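Long-range contacts in outer membrane protein SusF (Bacteroides thetaiotaomicron, PDB 4FE9), which binds starch at the bacterial cell surface through its carbohydrate-binding modules, before the glycan is transported into the periplasm for degradation: residues A[153-159]-A[190-196]; A[161-165]-A[202-207]; A[177-181]-A[245-249]. One frame throughout, in Å; residues are numbered along the deposited sequence.

Contact 1: A[153-159]-A[190-196]; sequences YYIVGDF and SNFKIFP. With GLC (alpha-D-glucopyranose), chain B; GLC (alpha-D-glucopyranose), chain C.
Asn-191 O takes two hydrogen bonds. Asp-158 N donates to it at 2.9 Å, and Ser-190 OG comes at it from above the carbonyl plane. The hydroxyl gets there because OG stands opposite its own backbone N (chi1 176°). From that place OG also accepts a weak bond from Phe-159 N and lies at the edge of the Phe-159 ring, in its plane. The Asp-158 carboxylate turns back over the start of strand 191-196. Its OD1 takes Asn-191 N at 2.8 Å, met from above the carboxylate plane. Its OD2 accepts from O6 of the chain B glucose at 2.7 Å and also from Trp-162 NE1. Asn-191 ND2 donates to the same O6 at 3.0 Å, so that hydroxyl gives one bond and takes another. The amide's other end, OD1, is held by Asn-234.

The strands 153-157 and 191-196 are antiparallel neighbours in the sheet of the first carbohydrate-binding module, consistent with the Ig-type fold reported for the protein. Tyr-154 with Phe-195 and Val-156 with Lys-193 are the hydrogen-bonded pairs. Gly-157 lies against Phe-192 with the CA atoms only 3.8 Å apart, and a side chain there would collide with Phe-192 CB and Asn-191 O. On the face with Ile-155, the CD1 methyl presses on Ile-194 CG1 at 3.5 Å, while CG2 lies obliquely against Phe-192 CD1. On the other face Val-156 CB meets Phe-195 CE1 obliquely. Lys-193 starts from this second face and runs outward, extended beyond CG. Its NZ bonds to O2 and O3 of the chain C glucose, each at 2.8 Å, and makes a weak bond to Ala-230 O.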
loop_
_atom_site.group_PDB
_atom_site.type_symbol
_atom_site.label_atom_id
_atom_site.label_comp_id
_atom_site.label_asym_id
_atom_site.label_seq_id
_atom_site.Cartn_x
_atom_site.Cartn_y
_atom_site.Cartn_z
ATOM N N TYR A 153 -8.545 9.086 18.992
ATOM C CA TYR A 153 -9.738 9.302 18.173
ATOM C C TYR A 153 -10.692 8.113 18.280
ATOM O O TYR A 153 -10.253 6.983 18.393
ATOM C CB TYR A 153 -9.333 9.490 16.704
ATOM C CG TYR A 153 -8.543 10.744 16.488
ATOM C CD1 TYR A 153 -9.196 11.956 16.357
ATOM C CD2 TYR A 153 -7.154 10.764 16.717
ATOM C CE1 TYR A 153 -8.477 13.188 16.398
ATOM C CE2 TYR A 153 -6.434 11.987 16.732
ATOM C CZ TYR A 153 -7.100 13.171 16.516
ATOM O OH TYR A 153 -6.419 14.377 16.575
ATOM N N TYR A 154 -11.984 8.385 18.131
ATOM C CA TYR A 154 -13.004 7.349 18.198
ATOM C C TYR A 154 -13.871 7.352 16.911
ATOM O O TYR A 154 -14.091 8.421 16.309
ATOM C CB TYR A 154 -13.878 7.598 19.410
ATOM C CG TYR A 154 -13.188 7.299 20.695
ATOM C CD1 TYR A 154 -12.259 8.189 21.231
ATOM C CD2 TYR A 154 -13.434 6.110 21.383
ATOM C CE1 TYR A 154 -11.605 7.911 22.433
ATOM C CE2 TYR A 154 -12.818 5.839 22.599
ATOM C CZ TYR A 154 -11.886 6.727 23.108
ATOM O OH TYR A 154 -11.224 6.432 24.279
ATOM N N ILE A 155 -14.337 6.171 16.491
ATOM C CA ILE A 155 -15.389 6.079 15.471
ATOM C C ILE A 155 -16.741 5.887 16.127
ATOM O O ILE A 155 -16.903 5.041 17.042
ATOM C CB ILE A 155 -15.157 4.923 14.514
ATOM C CG1 ILE A 155 -13.778 5.014 13.861
ATOM C CG2 ILE A 155 -16.303 4.814 13.481
ATOM C CD1 ILE A 155 -13.672 6.073 12.845
ATOM N N VAL A 156 -17.728 6.622 15.620
ATOM C CA VAL A 156 -19.114 6.456 15.997
ATOM C C VAL A 156 -19.926 6.424 14.669
ATOM O O VAL A 156 -19.723 7.270 13.801
ATOM C CB VAL A 156 -19.579 7.674 16.849
ATOM C CG1 VAL A 156 -21.073 7.658 17.088
ATOM C CG2 VAL A 156 -18.856 7.700 18.166
ATOM N N GLY A 157 -20.825 5.460 14.514
ATOM C CA GLY A 157 -21.664 5.395 13.317
ATOM C C GLY A 157 -22.853 4.466 13.446
ATOM O O GLY A 157 -23.267 4.128 14.561
ATOM N N ASP A 158 -23.511 4.198 12.315
ATOM C CA ASP A 158 -24.697 3.315 12.303
ATOM C C ASP A 158 -24.315 1.959 12.897
ATOM O O ASP A 158 -25.102 1.359 13.610
ATOM C CB ASP A 158 -25.242 3.098 10.887
ATOM C CG ASP A 158 -25.607 4.427 10.154
ATOM O OD1 ASP A 158 -25.402 4.496 8.921
ATOM O OD2 ASP A 158 -26.273 5.281 10.748
ATOM N N PHE A 159 -23.077 1.517 12.662
ATOM C CA PHE A 159 -22.671 0.189 13.079
ATOM C C PHE A 159 -22.366 0.066 14.551
ATOM O O PHE A 159 -22.439 -1.035 15.111
ATOM C CB PHE A 159 -21.530 -0.384 12.198
ATOM C CG PHE A 159 -20.157 0.224 12.481
ATOM C CD1 PHE A 159 -19.263 -0.419 13.320
ATOM C CD2 PHE A 159 -19.742 1.382 11.825
ATOM C CE1 PHE A 159 -18.005 0.142 13.589
ATOM C CE2 PHE A 159 -18.503 1.938 12.073
ATOM C CZ PHE A 159 -17.633 1.328 12.966
ATOM N N SER A 190 -22.342 1.617 6.312
ATOM C CA SER A 190 -22.616 2.417 7.455
ATOM C C SER A 190 -22.094 3.829 7.262
ATOM O O SER A 190 -21.033 4.024 6.684
ATOM C CB SER A 190 -22.008 1.777 8.698
ATOM O OG SER A 190 -22.188 2.609 9.822
ATOM N N ASN A 191 -22.905 4.805 7.650
ATOM C CA ASN A 191 -22.407 6.156 7.906
ATOM C C ASN A 191 -21.645 6.199 9.214
ATOM O O ASN A 191 -21.986 5.477 10.167
ATOM C CB ASN A 191 -23.567 7.138 7.949
ATOM C CG ASN A 191 -24.203 7.323 6.587
ATOM O OD1 ASN A 191 -23.514 7.296 5.577
ATOM N ND2 ASN A 191 -25.527 7.351 6.548
ATOM N N PHE A 192 -20.584 7.000 9.257
ATOM C CA PHE A 192 -19.882 7.216 10.506
ATOM C C PHE A 192 -19.180 8.571 10.556
ATOM O O PHE A 192 -18.904 9.184 9.512
ATOM C CB PHE A 192 -18.885 6.093 10.754
ATOM C CG PHE A 192 -17.735 6.062 9.771
ATOM C CD1 PHE A 192 -16.505 6.637 10.105
ATOM C CD2 PHE A 192 -17.862 5.429 8.553
ATOM C CE1 PHE A 192 -15.452 6.618 9.219
ATOM C CE2 PHE A 192 -16.784 5.374 7.658
ATOM C CZ PHE A 192 -15.563 5.954 8.022
ATOM N N LYS A 193 -18.824 8.989 11.757
ATOM C CA LYS A 193 -17.897 10.117 11.941
ATOM C C LYS A 193 -16.707 9.719 12.827
ATOM O O LYS A 193 -16.769 8.719 13.541
ATOM C CB LYS A 193 -18.642 11.312 12.528
ATOM C CG LYS A 193 -19.542 12.016 11.485
ATOM C CD LYS A 193 -20.573 12.944 12.129
ATOM C CE LYS A 193 -21.026 13.961 11.108
ATOM N NZ LYS A 193 -22.107 14.848 11.534
ATOM N N ILE A 194 -15.659 10.551 12.814
ATOM C CA ILE A 194 -14.522 10.388 13.676
ATOM C C ILE A 194 -14.535 11.484 14.714
ATOM O O ILE A 194 -14.815 12.635 14.400
ATOM C CB ILE A 194 -13.248 10.508 12.887
ATOM C CG1 ILE A 194 -13.163 9.395 11.845
ATOM C CG2 ILE A 194 -12.020 10.427 13.807
ATOM C CD1 ILE A 194 -12.171 9.732 10.698
ATOM N N PHE A 195 -14.375 11.121 15.967
ATOM C CA PHE A 195 -14.370 12.129 17.018
ATOM C C PHE A 195 -13.050 12.105 17.735
ATOM O O PHE A 195 -12.565 11.045 18.087
ATOM C CB PHE A 195 -15.513 11.890 18.003
ATOM C CG PHE A 195 -16.859 12.184 17.434
ATOM C CD1 PHE A 195 -17.513 11.241 16.640
ATOM C CD2 PHE A 195 -17.393 13.443 17.538
ATOM C CE1 PHE A 195 -18.708 11.556 16.012
ATOM C CE2 PHE A 195 -18.577 13.765 16.904
ATOM C CZ PHE A 195 -19.266 12.803 16.211
ATOM N N PRO A 196 -12.456 13.293 17.972
ATOM C CA PRO A 196 -11.385 13.353 18.952
ATOM C C PRO A 196 -11.897 12.946 20.337
ATOM O O PRO A 196 -13.039 13.236 20.686
ATOM C CB PRO A 196 -10.971 14.841 18.943
ATOM C CG PRO A 196 -12.120 15.557 18.411
ATOM C CD PRO A 196 -12.843 14.626 17.479
HETATM C C1 GLC B . -25.625 10.470 10.062
HETATM C C2 GLC B . -25.644 11.050 8.680
HETATM C C3 GLC B . -27.057 11.111 8.139
HETATM C C4 GLC B . -27.774 9.781 8.320
HETATM C C5 GLC B . -27.454 9.043 9.399
HETATM C C6 GLC B . -28.156 7.725 9.581
HETATM O O2 GLC B . -25.093 12.376 8.733
HETATM O O3 GLC B . -26.988 11.497 6.772
HETATM O O4 GLC B . -29.202 9.753 8.033
HETATM O O5 GLC B . -26.154 9.164 10.035
HETATM O O6 GLC B . -27.428 6.751 8.830
HETATM C C1 GLC C . -25.537 12.887 14.672
HETATM C C2 GLC C . -24.440 12.985 13.620
HETATM C C3 GLC C . -25.042 12.787 12.227
HETATM C C4 GLC C . -25.745 11.447 12.172
HETATM C C5 GLC C . -26.767 11.337 13.298
HETATM C C6 GLC C . -27.310 9.919 13.328
HETATM O O2 GLC C . -23.864 14.297 13.663
HETATM O O3 GLC C . -23.985 12.814 11.281
HETATM O O4 GLC C . -26.389 11.271 10.922
HETATM O O5 GLC C . -26.147 11.589 14.599
HETATM O O6 GLC C . -28.363 9.865 14.259
#

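Contact 2: A[161-165]-A[202-207]. With GLC (alpha-D-glucopyranose), chain C; GLC (alpha-D-glucopyranose), chain D; GLC (alpha-D-glucopyranose), chain B; EDO (1,2-ethanediol), chain G.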
loop_
_atom_site.group_PDB
_atom_site.type_symbol
_atom_site.label_atom_id
_atom_site.label_comp_id
_atom_site.label_asym_id
_atom_site.label_seq_id
_atom_site.Cartn_x
_atom_site.Cartn_y
_atom_site.Cartn_z
ATOM N N GLY A 161 -23.870 2.494 16.824
ATOM C CA GLY A 161 -24.799 3.297 17.619
ATOM C C GLY A 161 -24.237 4.689 17.874
ATOM O O GLY A 161 -23.074 4.843 18.227
ATOM N N TRP A 162 -25.043 5.708 17.618
ATOM C CA TRP A 162 -24.563 7.066 17.693
ATOM C C TRP A 162 -24.554 7.583 19.155
ATOM O O TRP A 162 -25.263 8.500 19.482
ATOM C CB TRP A 162 -25.401 7.976 16.777
ATOM C CG TRP A 162 -25.283 7.625 15.307
ATOM C CD1 TRP A 162 -26.068 6.743 14.606
ATOM C CD2 TRP A 162 -24.333 8.154 14.361
ATOM N NE1 TRP A 162 -25.634 6.669 13.289
ATOM C CE2 TRP A 162 -24.601 7.556 13.111
ATOM C CE3 TRP A 162 -23.286 9.083 14.451
ATOM C CZ2 TRP A 162 -23.895 7.904 11.942
ATOM C CZ3 TRP A 162 -22.536 9.363 13.303
ATOM C CH2 TRP A 162 -22.837 8.771 12.074
ATOM N N ASP A 163 -23.684 7.015 20.007
ATOM C CA ASP A 163 -23.538 7.535 21.372
ATOM C C ASP A 163 -22.157 7.261 22.017
ATOM O O ASP A 163 -21.331 6.537 21.468
ATOM C CB ASP A 163 -24.658 7.027 22.251
ATOM C CG ASP A 163 -24.695 5.504 22.326
ATOM O OD1 ASP A 163 -23.683 4.889 22.741
ATOM O OD2 ASP A 163 -25.712 4.918 21.912
ATOM N N GLY A 164 -21.844 8.015 23.053
ATOM C CA GLY A 164 -20.521 7.943 23.643
ATOM C C GLY A 164 -20.152 6.530 24.067
ATOM O O GLY A 164 -19.032 6.076 23.810
ATOM N N ASN A 165 -21.089 5.823 24.712
ATOM C CA ASN A 165 -20.788 4.473 25.235
ATOM C C ASN A 165 -20.415 3.491 24.155
ATOM O O ASN A 165 -19.701 2.552 24.414
ATOM C CB ASN A 165 -21.955 3.895 26.069
ATOM C CG ASN A 165 -22.190 4.656 27.371
ATOM O OD1 ASN A 165 -21.254 5.229 27.961
ATOM N ND2 ASN A 165 -23.461 4.730 27.789
ATOM N N GLY A 202 -18.449 10.603 28.802
ATOM C CA GLY A 202 -19.413 9.548 29.113
ATOM C C GLY A 202 -20.173 9.109 27.870
ATOM O O GLY A 202 -19.571 8.830 26.840
ATOM N N ASN A 203 -21.500 9.080 27.952
ATOM C CA ASN A 203 -22.306 8.734 26.797
ATOM C C ASN A 203 -22.501 9.912 25.839
ATOM O O ASN A 203 -23.077 9.745 24.764
ATOM C CB ASN A 203 -23.676 8.193 27.224
ATOM C CG ASN A 203 -24.361 7.427 26.115
ATOM O OD1 ASN A 203 -23.752 6.607 25.448
ATOM N ND2 ASN A 203 -25.607 7.762 25.862
ATOM N N ASP A 204 -22.138 11.114 26.282
ATOM C CA ASP A 204 -22.448 12.326 25.506
ATOM C C ASP A 204 -21.368 12.620 24.448
ATOM O O ASP A 204 -20.152 12.452 24.707
ATOM C CB ASP A 204 -22.623 13.532 26.441
ATOM C CG ASP A 204 -22.823 14.873 25.667
ATOM O OD1 ASP A 204 -23.916 15.072 25.100
ATOM O OD2 ASP A 204 -21.870 15.722 25.634
ATOM N N ILE A 205 -21.811 13.009 23.249
ATOM C CA ILE A 205 -20.914 13.376 22.163
ATOM C C ILE A 205 -21.222 14.820 21.751
ATOM O O ILE A 205 -22.395 15.203 21.631
ATOM C CB ILE A 205 -21.148 12.477 20.950
ATOM C CG1 ILE A 205 -20.922 11.017 21.320
ATOM C CG2 ILE A 205 -20.265 12.927 19.745
ATOM C CD1 ILE A 205 -21.151 10.014 20.153
ATOM N N ASP A 206 -20.182 15.649 21.659
ATOM C CA ASP A 206 -20.346 17.014 21.176
ATOM C C ASP A 206 -20.299 16.994 19.658
ATOM O O ASP A 206 -19.223 16.844 19.044
ATOM C CB ASP A 206 -19.243 17.918 21.736
ATOM C CG ASP A 206 -19.434 19.366 21.358
ATOM O OD1 ASP A 206 -20.221 19.661 20.403
ATOM O OD2 ASP A 206 -18.894 20.221 22.083
ATOM N N TRP A 207 -21.481 16.964 19.058
ATOM C CA TRP A 207 -21.595 16.833 17.609
ATOM C C TRP A 207 -20.878 17.927 16.844
ATOM O O TRP A 207 -20.521 17.728 15.701
ATOM C CB TRP A 207 -23.076 16.792 17.191
ATOM C CG TRP A 207 -23.824 15.683 17.890
ATOM C CD1 TRP A 207 -24.825 15.818 18.808
ATOM C CD2 TRP A 207 -23.561 14.288 17.778
ATOM N NE1 TRP A 207 -25.256 14.572 19.224
ATOM C CE2 TRP A 207 -24.500 13.616 18.596
ATOM C CE3 TRP A 207 -22.686 13.527 16.981
ATOM C CZ2 TRP A 207 -24.575 12.219 18.659
ATOM C CZ3 TRP A 207 -22.778 12.145 17.030
ATOM C CH2 TRP A 207 -23.677 11.505 17.902
HETATM C C1 GLC C . -25.537 12.887 14.672
HETATM C C2 GLC C . -24.440 12.985 13.620
HETATM C C3 GLC C . -25.042 12.787 12.227
HETATM C C4 GLC C . -25.745 11.447 12.172
HETATM C C5 GLC C . -26.767 11.337 13.298
HETATM C C6 GLC C . -27.310 9.919 13.328
HETATM O O2 GLC C . -23.864 14.297 13.663
HETATM O O3 GLC C . -23.985 12.814 11.281
HETATM O O4 GLC C . -26.389 11.271 10.922
HETATM O O5 GLC C . -26.147 11.589 14.599
HETATM O O6 GLC C . -28.363 9.865 14.259
HETATM C C1 GLC D . -28.543 16.962 16.297
HETATM C C2 GLC D . -27.160 17.293 15.742
HETATM C C3 GLC D . -26.752 16.208 14.788
HETATM C C4 GLC D . -26.786 14.831 15.439
HETATM C C5 GLC D . -28.109 14.585 16.146
HETATM C C6 GLC D . -27.988 13.344 17.045
HETATM O O2 GLC D . -27.231 18.515 15.003
HETATM O O3 GLC D . -25.436 16.430 14.323
HETATM O O4 GLC D . -26.526 13.866 14.383
HETATM O O5 GLC D . -28.442 15.707 16.998
HETATM O O6 GLC D . -29.289 12.813 17.283
HETATM C C1 GLC B . -25.625 10.470 10.062
HETATM C C2 GLC B . -25.644 11.050 8.680
HETATM C C3 GLC B . -27.057 11.111 8.139
HETATM C C4 GLC B . -27.774 9.781 8.320
HETATM C C5 GLC B . -27.454 9.043 9.399
HETATM C C6 GLC B . -28.156 7.725 9.581
HETATM O O2 GLC B . -25.093 12.376 8.733
HETATM O O3 GLC B . -26.988 11.497 6.772
HETATM O O4 GLC B . -29.202 9.753 8.033
HETATM O O5 GLC B . -26.154 9.164 10.035
HETATM O O6 GLC B . -27.428 6.751 8.830
HETATM C C1 EDO G . -25.083 11.902 22.114
HETATM O O1 EDO G . -24.536 13.016 22.853
HETATM C C2 EDO G . -24.926 10.602 22.886
HETATM O O2 EDO G . -26.037 10.387 23.773
#
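Trp-162 and Trp-207 cross at about a right angle, and Trp-162 CE3 lies 4.0 Å from Trp-207 CZ3. One face of Trp-162 carries C6 of the chain C glucose, offset toward the rim. The chain B glucose comes in obliquely, its O5 3.2 Å from Trp-162 CZ2. Trp-207 has C1 of the chain C glucose and C4 of the chain D glucose over one face. Ile-205 CG2 backs the opposite face, and Trp-162 O lies at the edge, in the ring plane. Replacing the Trp-162 indole by an alanine is likely to take this apolar face from the chain C glucose and leave Asp-158 OD2 without one donor.

Beyond the sugars, Asn-203 OD1 takes Asn-165 N at 2.9 Å, on a lone pair. Asn-203 CG points away from its own backbone N (chi1 -162°), which carries OD1 across to the loop. Ile-205 CD1 packs on Asp-163 C at 3.5 Å. Gly-164 sits tightly against Asn-203, where a CB would clash with Gly-202 O. The indole faces over C6 and C1 of the chain C glucose and C4 of the chain D glucose are consistent with apolar stacking; the hydroxyls are probably read mainly by polar side chains such as Lys-193.

Contact 3: A[177-181]-A[245-249]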
loop_
_atom_site.group_PDB
_atom_site.type_symbol
_atom_site.label_atom_id
_atom_site.label_comp_id
_atom_site.label_asym_id
_atom_site.label_seq_id
_atom_site.Cartn_x
_atom_site.Cartn_y
_atom_site.Cartn_z
ATOM N N GLU A 177 3.025 7.423 13.399
ATOM C CA GLU A 177 2.288 7.931 14.566
ATOM C C GLU A 177 1.139 8.887 14.207
ATOM O O GLU A 177 0.442 9.396 15.094
ATOM C CB GLU A 177 3.237 8.630 15.530
ATOM C CG GLU A 177 3.879 9.919 14.951
ATOM C CD GLU A 177 4.900 10.548 15.904
ATOM O OE1 GLU A 177 5.280 9.881 16.895
ATOM O OE2 GLU A 177 5.291 11.717 15.679
ATOM N N ASN A 178 1.013 9.207 12.926
ATOM C CA ASN A 178 -0.066 10.076 12.454
ATOM C C ASN A 178 -1.268 9.270 12.049
ATOM O O ASN A 178 -2.276 9.825 11.652
ATOM C CB ASN A 178 0.399 10.877 11.248
ATOM C CG ASN A 178 1.632 11.683 11.535
ATOM O OD1 ASN A 178 1.632 12.522 12.438
ATOM N ND2 ASN A 178 2.658 11.531 10.681
ATOM N N LEU A 179 -1.084 7.963 11.973
ATOM C CA LEU A 179 -2.069 7.083 11.391
ATOM C C LEU A 179 -2.883 6.318 12.469
ATOM O O LEU A 179 -2.303 5.728 13.424
ATOM C CB LEU A 179 -1.378 6.118 10.461
ATOM C CG LEU A 179 -2.263 5.178 9.626
ATOM C CD1 LEU A 179 -3.218 5.976 8.721
ATOM C CD2 LEU A 179 -1.360 4.243 8.771
ATOM N N TYR A 180 -4.211 6.442 12.387
ATOM C CA TYR A 180 -5.129 5.736 13.267
ATOM C C TYR A 180 -6.011 4.791 12.470
ATOM O O TYR A 180 -6.467 5.121 11.370
ATOM C CB TYR A 180 -6.016 6.718 14.021
ATOM C CG TYR A 180 -5.269 7.669 14.861
ATOM C CD1 TYR A 180 -5.053 7.406 16.212
ATOM C CD2 TYR A 180 -4.635 8.776 14.293
ATOM C CE1 TYR A 180 -4.322 8.285 17.005
ATOM C CE2 TYR A 180 -3.817 9.605 15.061
ATOM C CZ TYR A 180 -3.700 9.376 16.416
ATOM O OH TYR A 180 -2.980 10.239 17.194
ATOM N N ILE A 181 -6.295 3.640 13.051
ATOM C CA ILE A 181 -6.881 2.522 12.328
ATOM C C ILE A 181 -8.047 1.975 13.153
ATOM O O ILE A 181 -7.924 1.811 14.373
ATOM C CB ILE A 181 -5.851 1.380 12.159
ATOM C CG1 ILE A 181 -4.616 1.865 11.407
ATOM C CG2 ILE A 181 -6.479 0.201 11.467
ATOM C CD1 ILE A 181 -4.859 2.123 9.987
ATOM N N PHE A 245 -7.315 6.718 9.250
ATOM C CA PHE A 245 -7.413 8.165 9.420
ATOM C C PHE A 245 -5.996 8.729 9.628
ATOM O O PHE A 245 -5.288 8.315 10.553
ATOM C CB PHE A 245 -8.281 8.489 10.645
ATOM C CG PHE A 245 -8.175 9.917 11.104
ATOM C CD1 PHE A 245 -8.149 10.959 10.179
ATOM C CD2 PHE A 245 -8.042 10.223 12.466
ATOM C CE1 PHE A 245 -8.045 12.269 10.582
ATOM C CE2 PHE A 245 -7.957 11.545 12.892
ATOM C CZ PHE A 245 -7.909 12.576 11.945
ATOM N N ASP A 246 -5.549 9.553 8.679
ATOM C CA ASP A 246 -4.220 10.174 8.729
ATOM C C ASP A 246 -4.365 11.570 9.297
ATOM O O ASP A 246 -4.974 12.464 8.671
ATOM C CB ASP A 246 -3.642 10.206 7.300
ATOM C CG ASP A 246 -2.262 10.855 7.215
ATOM O OD1 ASP A 246 -1.884 11.670 8.122
ATOM O OD2 ASP A 246 -1.604 10.639 6.157
ATOM N N ALA A 247 -3.970 11.734 10.541
ATOM C CA ALA A 247 -4.246 12.962 11.252
ATOM C C ALA A 247 -3.138 14.018 11.030
ATOM O O ALA A 247 -3.083 15.032 11.750
ATOM C CB ALA A 247 -4.425 12.688 12.739
ATOM N N PHE A 248 -2.280 13.791 10.037
ATOM C CA PHE A 248 -1.326 14.819 9.618
ATOM C C PHE A 248 -1.744 15.412 8.266
ATOM O O PHE A 248 -1.990 16.618 8.166
ATOM C CB PHE A 248 0.097 14.238 9.534
ATOM C CG PHE A 248 1.117 15.202 8.962
ATOM C CD1 PHE A 248 1.525 16.314 9.703
ATOM C CD2 PHE A 248 1.518 15.099 7.621
ATOM C CE1 PHE A 248 2.406 17.257 9.163
ATOM C CE2 PHE A 248 2.399 16.041 7.060
ATOM C CZ PHE A 248 2.852 17.126 7.847
ATOM N N ASN A 249 -1.988 14.527 7.293
ATOM C CA ASN A 249 -2.580 14.912 5.999
ATOM C C ASN A 249 -4.097 15.101 6.002
ATOM O O ASN A 249 -4.633 15.703 5.085
ATOM C CB ASN A 249 -2.184 13.925 4.916
ATOM C CG ASN A 249 -0.701 13.851 4.740
ATOM O OD1 ASN A 249 -0.051 14.876 4.463
ATOM N ND2 ASN A 249 -0.124 12.701 5.086
HETATM O O HOH W 1 1.400 10.320 7.733
#
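Tyr-180 has CG beside its backbone N (chi1 -60°), whereas Phe-245 has CG opposite its own (chi1 166°). With these torsions the two side chains run side by side and point the same way, Tyr-180 CD2 to Phe-245 CD2 at 4.1 Å. Phe-245 O lies at the edge of the tyrosine ring, in its plane. Ala-247 CB fills in beside Tyr-180 CE2 at 3.9 Å. Tyr-153 meets both rings edge-to-face.

Between the backbones, Tyr-180 and Phe-245 bond in both directions. Ala-247 N then donates to Asn-178 O at 2.8 Å, continuing the pairing past the end of strand 241-246. The Asn-178 amide lies alongside Phe-248, its CG 3.6 Å from Phe-248 CB. Its plane is turned 32° from the ring. A water joins Asn-178 ND2 to Asp-246 OD2 by weak bonds.

Asp-246 OD2 takes Asn-249 ND2 on the syn side at 2.8 Å. Asp-246 OD1 holds two backbone donors. Phe-248 N meets Asp-246 OD1 at 2.9 Å, which makes an Asx turn. Asn-249 N comes to OD1 from above the carboxylate plane and completes the wider Asx motif. The motif follows strand 241-246 where it pairs antiparallel with strand 179-186 in the sheet of the first carbohydrate-binding module.

All three contacts belong to the first carbohydrate-binding module. Along the chain the segments come in the order 153-159, 161-165, 177-181, 190-196, 202-207, 245-249, so the contacts interleave. Contacts 1 and 3 share the antiparallel sheet, where strand 168-172 separates strand 153-157 from strand 179-186. Their centres are about 15 Å apart, and Tyr-153 and Ile-194 touch the rings of contact 3. Contact 2 joins the loop after strand 153-157 to the segment carrying strand 204-205. Its centre is about 10 Å from that of contact 1, and Phe-195 packs on Ile-205 between them. Contacts 1 and 2 both reach the chain B and chain C glucoses. Contact 3 lies away from the glycan, its nearest atoms about 14 Å from contact 2.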